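Local coordinates for transcription factor cep-1 (Caenorhabditis elegans, PDB 1T4W), which activates transcription through this DNA-binding domain, which recognises the same DNA consensus sequence as p53, and promotes apoptosis after genotoxic or cellular stress, at residues I6-Q11 with M19-S24; E28-T33 with K186-R191; F158-D161 with N165-L168. All blocks are in the same frame, centred on the assembly; numbering follows the deposited sequence.

Contact 1. Residues I6-Q11 with M19-S24; sequences IDVLKQ and MAFAIS
Val8 and Phe21 form the apolar heart of this contact, where the edge strand of one sheet of the p53-like sandwich lies near the edge strand of the other. Both methyl groups of Val8 take part: CG2 rests 3.6 Å from Phe21 CB, while CG1 comes equally near the ring at CD2, approaching it obliquely. The Phe21 ring reaches across because its CG stands anti to the backbone N (chi1 178°). A compact beta-branched residue suits one side of this pairing and a long flat one the other, since the backbones stay well apart, with the CA atoms of Val8 and Phe21 7.3 Å from each other. Val13, from the helix that follows Val8, touches both side chains.

The polar part runs through water. Lys10 folds back on itself, chi2 -48° and chi3 -57°, which brings NZ to 2.9 Å from water 1; the same water accepts a hydrogen bond from Phe21 N. At the far end of the ring, Asp7 OD1 lies 4.1 Å from Phe21 CZ, but its salt bridge is with Lys29.

With no direct hydrogen bond between the segments, cohesion here rests on apolar side-chain packing and one water that bridges two donors.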
loop_
_atom_site.group_PDB
_atom_site.type_symbol
_atom_site.label_atom_id
_atom_site.label_comp_id
_atom_site.label_asym_id
_atom_site.label_seq_id
_atom_site.Cartn_x
_atom_site.Cartn_y
_atom_site.Cartn_z
ATOM N N ILE A 6 5.472 4.052 6.207
ATOM C CA ILE A 6 5.000 4.271 4.857
ATOM C C ILE A 6 4.020 5.451 4.971
ATOM O O ILE A 6 3.237 5.518 5.902
ATOM C CB ILE A 6 4.334 3.011 4.242
ATOM C CG1 ILE A 6 3.783 3.373 2.864
ATOM C CG2 ILE A 6 3.263 2.433 5.185
ATOM C CD1 ILE A 6 3.357 2.197 2.001
ATOM N N ASP A 7 4.106 6.409 4.052
ATOM C CA ASP A 7 3.222 7.569 4.089
ATOM C C ASP A 7 2.980 8.075 2.680
ATOM O O ASP A 7 3.698 7.711 1.757
ATOM C CB ASP A 7 3.861 8.715 4.882
ATOM C CG ASP A 7 3.966 8.428 6.351
ATOM O OD1 ASP A 7 2.943 8.565 7.061
ATOM O OD2 ASP A 7 5.084 8.060 6.786
ATOM N N VAL A 8 1.973 8.918 2.497
ATOM C CA VAL A 8 1.790 9.488 1.165
ATOM C C VAL A 8 2.609 10.789 1.221
ATOM O O VAL A 8 2.941 11.258 2.300
ATOM C CB VAL A 8 0.311 9.831 0.861
ATOM C CG1 VAL A 8 -0.553 8.557 0.922
ATOM C CG2 VAL A 8 -0.179 10.896 1.841
ATOM N N LEU A 9 2.967 11.346 0.073
ATOM C CA LEU A 9 3.706 12.604 0.053
ATOM C C LEU A 9 2.674 13.692 0.359
ATOM O O LEU A 9 1.982 14.160 -0.533
ATOM C CB LEU A 9 4.319 12.827 -1.325
ATOM C CG LEU A 9 5.204 14.055 -1.530
ATOM C CD1 LEU A 9 6.311 14.087 -0.469
ATOM C CD2 LEU A 9 5.805 14.005 -2.931
ATOM N N LYS A 10 2.585 14.076 1.628
ATOM C CA LYS A 10 1.616 15.049 2.102
ATOM C C LYS A 10 1.461 16.335 1.320
ATOM O O LYS A 10 0.341 16.787 1.084
ATOM C CB LYS A 10 1.888 15.361 3.575
ATOM C CG LYS A 10 1.580 14.181 4.492
ATOM C CD LYS A 10 0.203 13.585 4.167
ATOM C CE LYS A 10 -0.915 14.642 4.262
ATOM N NZ LYS A 10 -1.993 14.485 3.230
ATOM N N GLN A 11 2.573 16.927 0.912
ATOM C CA GLN A 11 2.516 18.165 0.157
ATOM C C GLN A 11 1.448 18.064 -0.920
ATOM O O GLN A 11 0.502 18.845 -0.948
ATOM C CB GLN A 11 3.867 18.466 -0.508
ATOM C CG GLN A 11 5.037 18.694 0.445
ATOM C CD GLN A 11 5.628 17.405 1.000
ATOM O OE1 GLN A 11 5.013 16.721 1.827
ATOM N NE2 GLN A 11 6.832 17.068 0.544
ATOM N N MET A 19 -7.564 12.268 -3.809
ATOM C CA MET A 19 -7.068 11.418 -2.723
ATOM C C MET A 19 -6.931 12.218 -1.452
ATOM O O MET A 19 -6.831 13.439 -1.489
ATOM C CB MET A 19 -5.713 10.824 -3.100
ATOM C CG MET A 19 -4.713 11.886 -3.562
ATOM S SD MET A 19 -3.274 11.171 -4.392
ATOM C CE MET A 19 -4.039 10.640 -5.959
ATOM N N ALA A 20 -6.881 11.509 -0.331
ATOM C CA ALA A 20 -6.782 12.127 0.981
ATOM C C ALA A 20 -6.212 11.092 1.946
ATOM O O ALA A 20 -6.455 9.889 1.806
ATOM C CB ALA A 20 -8.159 12.562 1.445
ATOM N N PHE A 21 -5.476 11.575 2.935
ATOM C CA PHE A 21 -4.825 10.720 3.917
ATOM C C PHE A 21 -5.127 11.225 5.308
ATOM O O PHE A 21 -5.279 12.425 5.515
ATOM C CB PHE A 21 -3.310 10.732 3.661
ATOM C CG PHE A 21 -2.511 9.930 4.649
ATOM C CD1 PHE A 21 -2.342 10.378 5.961
ATOM C CD2 PHE A 21 -1.951 8.711 4.280
ATOM C CE1 PHE A 21 -1.629 9.618 6.887
ATOM C CE2 PHE A 21 -1.236 7.946 5.198
ATOM C CZ PHE A 21 -1.078 8.400 6.503
ATOM N N ALA A 22 -5.233 10.315 6.267
ATOM C CA ALA A 22 -5.479 10.730 7.638
ATOM C C ALA A 22 -4.971 9.655 8.585
ATOM O O ALA A 22 -4.649 8.531 8.172
ATOM C CB ALA A 22 -6.980 10.984 7.882
ATOM N N ILE A 23 -4.906 10.017 9.858
ATOM C CA ILE A 23 -4.457 9.123 10.904
ATOM C C ILE A 23 -5.641 9.003 11.816
ATOM O O ILE A 23 -6.395 9.962 11.956
ATOM C CB ILE A 23 -3.316 9.734 11.725
ATOM C CG1 ILE A 23 -2.145 10.113 10.818
ATOM C CG2 ILE A 23 -2.875 8.744 12.781
ATOM C CD1 ILE A 23 -1.426 8.946 10.196
ATOM N N SER A 24 -5.815 7.836 12.431
ATOM C CA SER A 24 -6.924 7.651 13.347
ATOM C C SER A 24 -6.467 8.121 14.720
ATOM O O SER A 24 -5.299 8.481 14.901
ATOM C CB SER A 24 -7.327 6.180 13.420
ATOM O OG SER A 24 -6.336 5.405 14.075
HETATM O O HOH W 1 -4.890 14.371 2.795
#

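Contact 2. Residues E28-T33 with K186-R191; sequences EKYLWT and KNFCER
Phe188 brings CZ over the centre of the Tyr30 ring, 3.5 Å above its plane, and its CE1 comes within 3.5 Å of Tyr30 CE2. The two planes are inclined at 38°. With chi1 at 178°, Phe188 carries CG on the side away from its own N, and the ring leaves helix 181-194 toward strand 29-33.

Trp32, two residues along the strand and pointing the same way as Tyr30, completes the aromatic cluster. Its six-membered ring meets the root of the phenylalanine, with CZ2 3.5 Å from Phe188 CB, and its CH2 lies over one face of the Phe188 ring, 3.6 Å from Phe188 CD2. These planes are 59° apart. Large flat residues suit the strand because they span the distance to the helix, the closest CA atoms, those of Tyr30 and Phe188, being 9.3 Å apart. Tyr30 OH is hydrogen-bonded to Lys173, giving the buried tyrosine a polar partner outside the cluster.

The C-terminal helix is thus held to the sheet here by carbon contacts among three buried rings.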
loop_
_atom_site.group_PDB
_atom_site.type_symbol
_atom_site.label_atom_id
_atom_site.label_comp_id
_atom_site.label_asym_id
_atom_site.label_seq_id
_atom_site.Cartn_x
_atom_site.Cartn_y
_atom_site.Cartn_z
ATOM N N GLU A 28 -3.218 5.024 13.369
ATOM C CA GLU A 28 -3.104 4.139 12.226
ATOM C C GLU A 28 -3.382 4.986 10.991
ATOM O O GLU A 28 -4.099 5.993 11.064
ATOM C CB GLU A 28 -4.103 3.006 12.380
ATOM C CG GLU A 28 -3.844 2.251 13.671
ATOM C CD GLU A 28 -4.551 0.925 13.736
ATOM O OE1 GLU A 28 -5.806 0.906 13.768
ATOM O OE2 GLU A 28 -3.838 -0.103 13.753
ATOM N N LYS A 29 -2.827 4.582 9.856
ATOM C CA LYS A 29 -2.961 5.362 8.638
ATOM C C LYS A 29 -4.062 4.945 7.683
ATOM O O LYS A 29 -4.231 3.763 7.395
ATOM C CB LYS A 29 -1.619 5.376 7.934
ATOM C CG LYS A 29 -0.512 5.765 8.913
ATOM C CD LYS A 29 0.818 5.853 8.253
ATOM C CE LYS A 29 1.862 6.330 9.262
ATOM N NZ LYS A 29 3.173 6.266 8.623
ATOM N N TYR A 30 -4.786 5.939 7.177
ATOM C CA TYR A 30 -5.901 5.706 6.255
ATOM C C TYR A 30 -5.755 6.496 4.969
ATOM O O TYR A 30 -5.442 7.687 4.977
ATOM C CB TYR A 30 -7.233 6.094 6.911
ATOM C CG TYR A 30 -7.610 5.245 8.105
ATOM C CD1 TYR A 30 -6.828 5.240 9.260
ATOM C CD2 TYR A 30 -8.744 4.429 8.069
ATOM C CE1 TYR A 30 -7.163 4.440 10.354
ATOM C CE2 TYR A 30 -9.090 3.629 9.153
ATOM C CZ TYR A 30 -8.297 3.640 10.290
ATOM O OH TYR A 30 -8.664 2.871 11.364
ATOM N N LEU A 31 -5.987 5.823 3.855
ATOM C CA LEU A 31 -5.920 6.470 2.552
ATOM C C LEU A 31 -7.228 6.271 1.773
ATOM O O LEU A 31 -7.800 5.180 1.774
ATOM C CB LEU A 31 -4.768 5.887 1.711
ATOM C CG LEU A 31 -4.786 6.257 0.217
ATOM C CD1 LEU A 31 -4.341 7.708 0.039
ATOM C CD2 LEU A 31 -3.850 5.319 -0.563
ATOM N N TRP A 32 -7.707 7.333 1.135
ATOM C CA TRP A 32 -8.888 7.240 0.278
ATOM C C TRP A 32 -8.380 7.834 -1.017
ATOM O O TRP A 32 -7.731 8.880 -0.994
ATOM C CB TRP A 32 -10.059 8.094 0.789
ATOM C CG TRP A 32 -10.594 7.689 2.153
ATOM C CD1 TRP A 32 -11.670 6.886 2.420
ATOM C CD2 TRP A 32 -10.063 8.082 3.416
ATOM N NE1 TRP A 32 -11.849 6.764 3.780
ATOM C CE2 TRP A 32 -10.871 7.486 4.415
ATOM C CE3 TRP A 32 -8.975 8.879 3.803
ATOM C CZ2 TRP A 32 -10.627 7.663 5.779
ATOM C CZ3 TRP A 32 -8.732 9.056 5.160
ATOM C CH2 TRP A 32 -9.557 8.451 6.132
ATOM N N THR A 33 -8.658 7.179 -2.138
ATOM C CA THR A 33 -8.216 7.695 -3.446
ATOM C C THR A 33 -9.160 7.190 -4.527
ATOM O O THR A 33 -9.855 6.194 -4.328
ATOM C CB THR A 33 -6.774 7.194 -3.787
ATOM O OG1 THR A 33 -6.408 7.569 -5.123
ATOM C CG2 THR A 33 -6.706 5.675 -3.663
ATOM N N LYS A 186 -13.543 13.233 5.097
ATOM C CA LYS A 186 -14.148 14.200 6.011
ATOM C C LYS A 186 -15.009 13.520 7.067
ATOM O O LYS A 186 -14.971 13.895 8.260
ATOM C CB LYS A 186 -14.960 15.239 5.234
ATOM C CG LYS A 186 -15.736 16.259 6.093
ATOM C CD LYS A 186 -14.851 17.030 7.094
ATOM C CE LYS A 186 -13.774 17.874 6.443
ATOM N NZ LYS A 186 -13.359 19.010 7.385
ATOM N N ASN A 187 -15.787 12.531 6.641
ATOM C CA ASN A 187 -16.625 11.794 7.580
ATOM C C ASN A 187 -15.713 11.123 8.600
ATOM O O ASN A 187 -15.990 11.125 9.798
ATOM C CB ASN A 187 -17.456 10.720 6.862
ATOM C CG ASN A 187 -18.638 11.308 6.114
ATOM O OD1 ASN A 187 -19.031 12.427 6.379
ATOM N ND2 ASN A 187 -19.223 10.539 5.197
ATOM N N PHE A 188 -14.630 10.525 8.121
ATOM C CA PHE A 188 -13.704 9.859 9.033
ATOM C C PHE A 188 -13.119 10.818 10.076
ATOM O O PHE A 188 -13.112 10.516 11.274
ATOM C CB PHE A 188 -12.557 9.210 8.251
ATOM C CG PHE A 188 -11.522 8.539 9.127
ATOM C CD1 PHE A 188 -11.673 7.215 9.515
ATOM C CD2 PHE A 188 -10.379 9.224 9.526
ATOM C CE1 PHE A 188 -10.690 6.581 10.280
ATOM C CE2 PHE A 188 -9.390 8.597 10.291
ATOM C CZ PHE A 188 -9.545 7.283 10.661
ATOM N N CYS A 189 -12.613 11.965 9.624
ATOM C CA CYS A 189 -12.036 12.935 10.539
ATOM C C CYS A 189 -13.050 13.438 11.581
ATOM O O CYS A 189 -12.738 13.492 12.776
ATOM C CB CYS A 189 -11.442 14.108 9.748
ATOM S SG CYS A 189 -9.985 13.620 8.787
ATOM N N GLU A 190 -14.264 13.779 11.141
ATOM C CA GLU A 190 -15.300 14.263 12.069
ATOM C C GLU A 190 -15.643 13.194 13.092
ATOM O O GLU A 190 -15.821 13.503 14.265
ATOM C CB GLU A 190 -16.584 14.668 11.323
ATOM C CG GLU A 190 -16.433 15.916 10.455
ATOM C CD GLU A 190 -16.340 17.198 11.275
ATOM O OE1 GLU A 190 -17.315 17.520 11.985
ATOM O OE2 GLU A 190 -15.298 17.881 11.216
ATOM N N ARG A 191 -15.756 11.939 12.657
ATOM C CA ARG A 191 -16.072 10.865 13.593
ATOM C C ARG A 191 -14.942 10.669 14.615
ATOM O O ARG A 191 -15.203 10.494 15.808
ATOM C CB ARG A 191 -16.354 9.551 12.845
ATOM C CG ARG A 191 -17.734 9.515 12.206
ATOM C CD ARG A 191 -18.090 8.155 11.605
ATOM N NE ARG A 191 -17.484 7.907 10.290
ATOM C CZ ARG A 191 -16.279 7.371 10.106
ATOM N NH1 ARG A 191 -15.540 7.023 11.152
ATOM N NH2 ARG A 191 -15.814 7.169 8.878
#

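Contact 3. Residues F158-D161 with N165-L168; sequences FLDD and NEIL
A classic beta bulge marks the end of this beta hairpin: Ile167 and Leu168 both face Leu159. Leu159 O accepts Ile167 N at 2.7 Å and, more weakly, Leu168 N; Leu159 N returns a bond to Leu168 O. The leucine pair, lying side by side, points into the sandwich, where Met4 and Trp45 touch both. On the other face, acidic Asp160 and Glu166 suit their places by having arginine mates, Arg59 and Arg76 respectively.

Asp161 closes the hairpin. Its CB passes 4.1 Å from Ile167 CG2. CG, placed between the backbone N and the carbonyl carbon (chi1 66°), turns the carboxylate back across the turn to Asn165. OD1 takes Asn165 N at 2.9 Å, from above the carboxylate plane, and OD2 takes the amide ND2. Asp161 N in turn donates to Asn165 O, so three bonds join these two residues. Replacing Asp161 by alanine removes both carboxylate oxygens, which is likely to leave Asn165 N and ND2 without these acceptors and the amide free to turn.

The amide and carboxylate planes stand 77° apart, yet the bond is well aimed: Asp161 OD2 uses its syn lone pair and lies in the Asn165 amide plane, 3.2 Å from ND2.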
loop_
_atom_site.group_PDB
_atom_site.type_symbol
_atom_site.label_atom_id
_atom_site.label_comp_id
_atom_site.label_asym_id
_atom_site.label_seq_id
_atom_site.Cartn_x
_atom_site.Cartn_y
_atom_site.Cartn_z
ATOM N N PHE A 158 7.595 -4.408 2.896
ATOM C CA PHE A 158 8.538 -5.224 3.658
ATOM C C PHE A 158 9.941 -4.923 3.186
ATOM O O PHE A 158 10.193 -4.828 1.969
ATOM C CB PHE A 158 8.250 -6.715 3.412
ATOM C CG PHE A 158 6.848 -7.124 3.769
ATOM C CD1 PHE A 158 6.532 -7.524 5.065
ATOM C CD2 PHE A 158 5.826 -7.032 2.831
ATOM C CE1 PHE A 158 5.193 -7.820 5.431
ATOM C CE2 PHE A 158 4.495 -7.325 3.175
ATOM C CZ PHE A 158 4.176 -7.716 4.479
ATOM N N LEU A 159 10.846 -4.745 4.141
ATOM C CA LEU A 159 12.233 -4.517 3.791
ATOM C C LEU A 159 12.915 -5.861 4.033
ATOM O O LEU A 159 12.863 -6.379 5.150
ATOM C CB LEU A 159 12.854 -3.434 4.682
ATOM C CG LEU A 159 14.229 -2.938 4.203
ATOM C CD1 LEU A 159 14.091 -2.234 2.858
ATOM C CD2 LEU A 159 14.817 -1.986 5.227
ATOM N N ASP A 160 13.513 -6.438 2.986
ATOM C CA ASP A 160 14.202 -7.729 3.110
ATOM C C ASP A 160 15.716 -7.588 3.009
ATOM O O ASP A 160 16.217 -6.727 2.275
ATOM C CB ASP A 160 13.821 -8.687 1.993
ATOM C CG ASP A 160 12.387 -9.192 2.074
ATOM O OD1 ASP A 160 11.719 -9.098 3.128
ATOM O OD2 ASP A 160 11.938 -9.696 1.038
ATOM N N ASP A 161 16.443 -8.460 3.712
ATOM C CA ASP A 161 17.901 -8.448 3.625
ATOM C C ASP A 161 18.304 -9.252 2.387
ATOM O O ASP A 161 17.442 -9.678 1.614
ATOM C CB ASP A 161 18.540 -9.040 4.887
ATOM C CG ASP A 161 18.254 -10.519 5.069
ATOM O OD1 ASP A 161 17.756 -11.190 4.141
ATOM O OD2 ASP A 161 18.535 -11.010 6.173
ATOM N N ASN A 165 15.190 -12.440 4.098
ATOM C CA ASN A 165 14.495 -12.386 5.387
ATOM C C ASN A 165 13.925 -10.986 5.561
ATOM O O ASN A 165 14.625 -9.979 5.320
ATOM C CB ASN A 165 15.456 -12.640 6.552
ATOM C CG ASN A 165 16.138 -13.987 6.464
ATOM O OD1 ASN A 165 15.488 -15.030 6.529
ATOM N ND2 ASN A 165 17.459 -13.972 6.313
ATOM N N GLU A 166 12.658 -10.924 5.960
ATOM C CA GLU A 166 12.005 -9.647 6.233
ATOM C C GLU A 166 12.678 -9.092 7.488
ATOM O O GLU A 166 12.814 -9.816 8.481
ATOM C CB GLU A 166 10.520 -9.843 6.535
ATOM C CG GLU A 166 9.860 -8.601 7.128
ATOM C CD GLU A 166 8.480 -8.877 7.737
ATOM O OE1 GLU A 166 7.770 -9.778 7.245
ATOM O OE2 GLU A 166 8.092 -8.175 8.697
ATOM N N ILE A 167 13.130 -7.838 7.449
ATOM C CA ILE A 167 13.737 -7.264 8.651
ATOM C C ILE A 167 12.887 -6.114 9.219
ATOM O O ILE A 167 13.002 -5.774 10.403
ATOM C CB ILE A 167 15.221 -6.810 8.426
ATOM C CG1 ILE A 167 15.320 -5.732 7.359
ATOM C CG2 ILE A 167 16.075 -8.012 8.007
ATOM C CD1 ILE A 167 16.760 -5.206 7.196
ATOM N N LEU A 168 12.019 -5.542 8.386
ATOM C CA LEU A 168 11.108 -4.470 8.821
ATOM C C LEU A 168 9.884 -4.502 7.934
ATOM O O LEU A 168 9.941 -5.020 6.820
ATOM C CB LEU A 168 11.743 -3.081 8.686
ATOM C CG LEU A 168 12.782 -2.583 9.701
ATOM C CD1 LEU A 168 13.497 -1.359 9.131
ATOM C CD2 LEU A 168 12.106 -2.238 11.011
#

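All three contacts reach the seven-stranded mixed sheet of this p53-like DNA-binding domain. Contacts 1 and 2 have centres about 9 Å apart and touch: strands 19-23 and 29-33 are consecutive in the chain and neighbours in the sheet, and the Asp7-Lys29 salt bridge ties in strand 3-8. Contact 3 lies across the chain's centre from contact 2, their centres about 29 Å apart, and its centre about 23 Å from that of contact 1. Contact 1 closes before the other two begin, whereas contact 3 is nested inside the loop closed by contact 2. Strand 166-177 leaves the hairpin of contact 3, pairs with strand 29-33 and leads into helix 181-194, linking contacts 3 and 2.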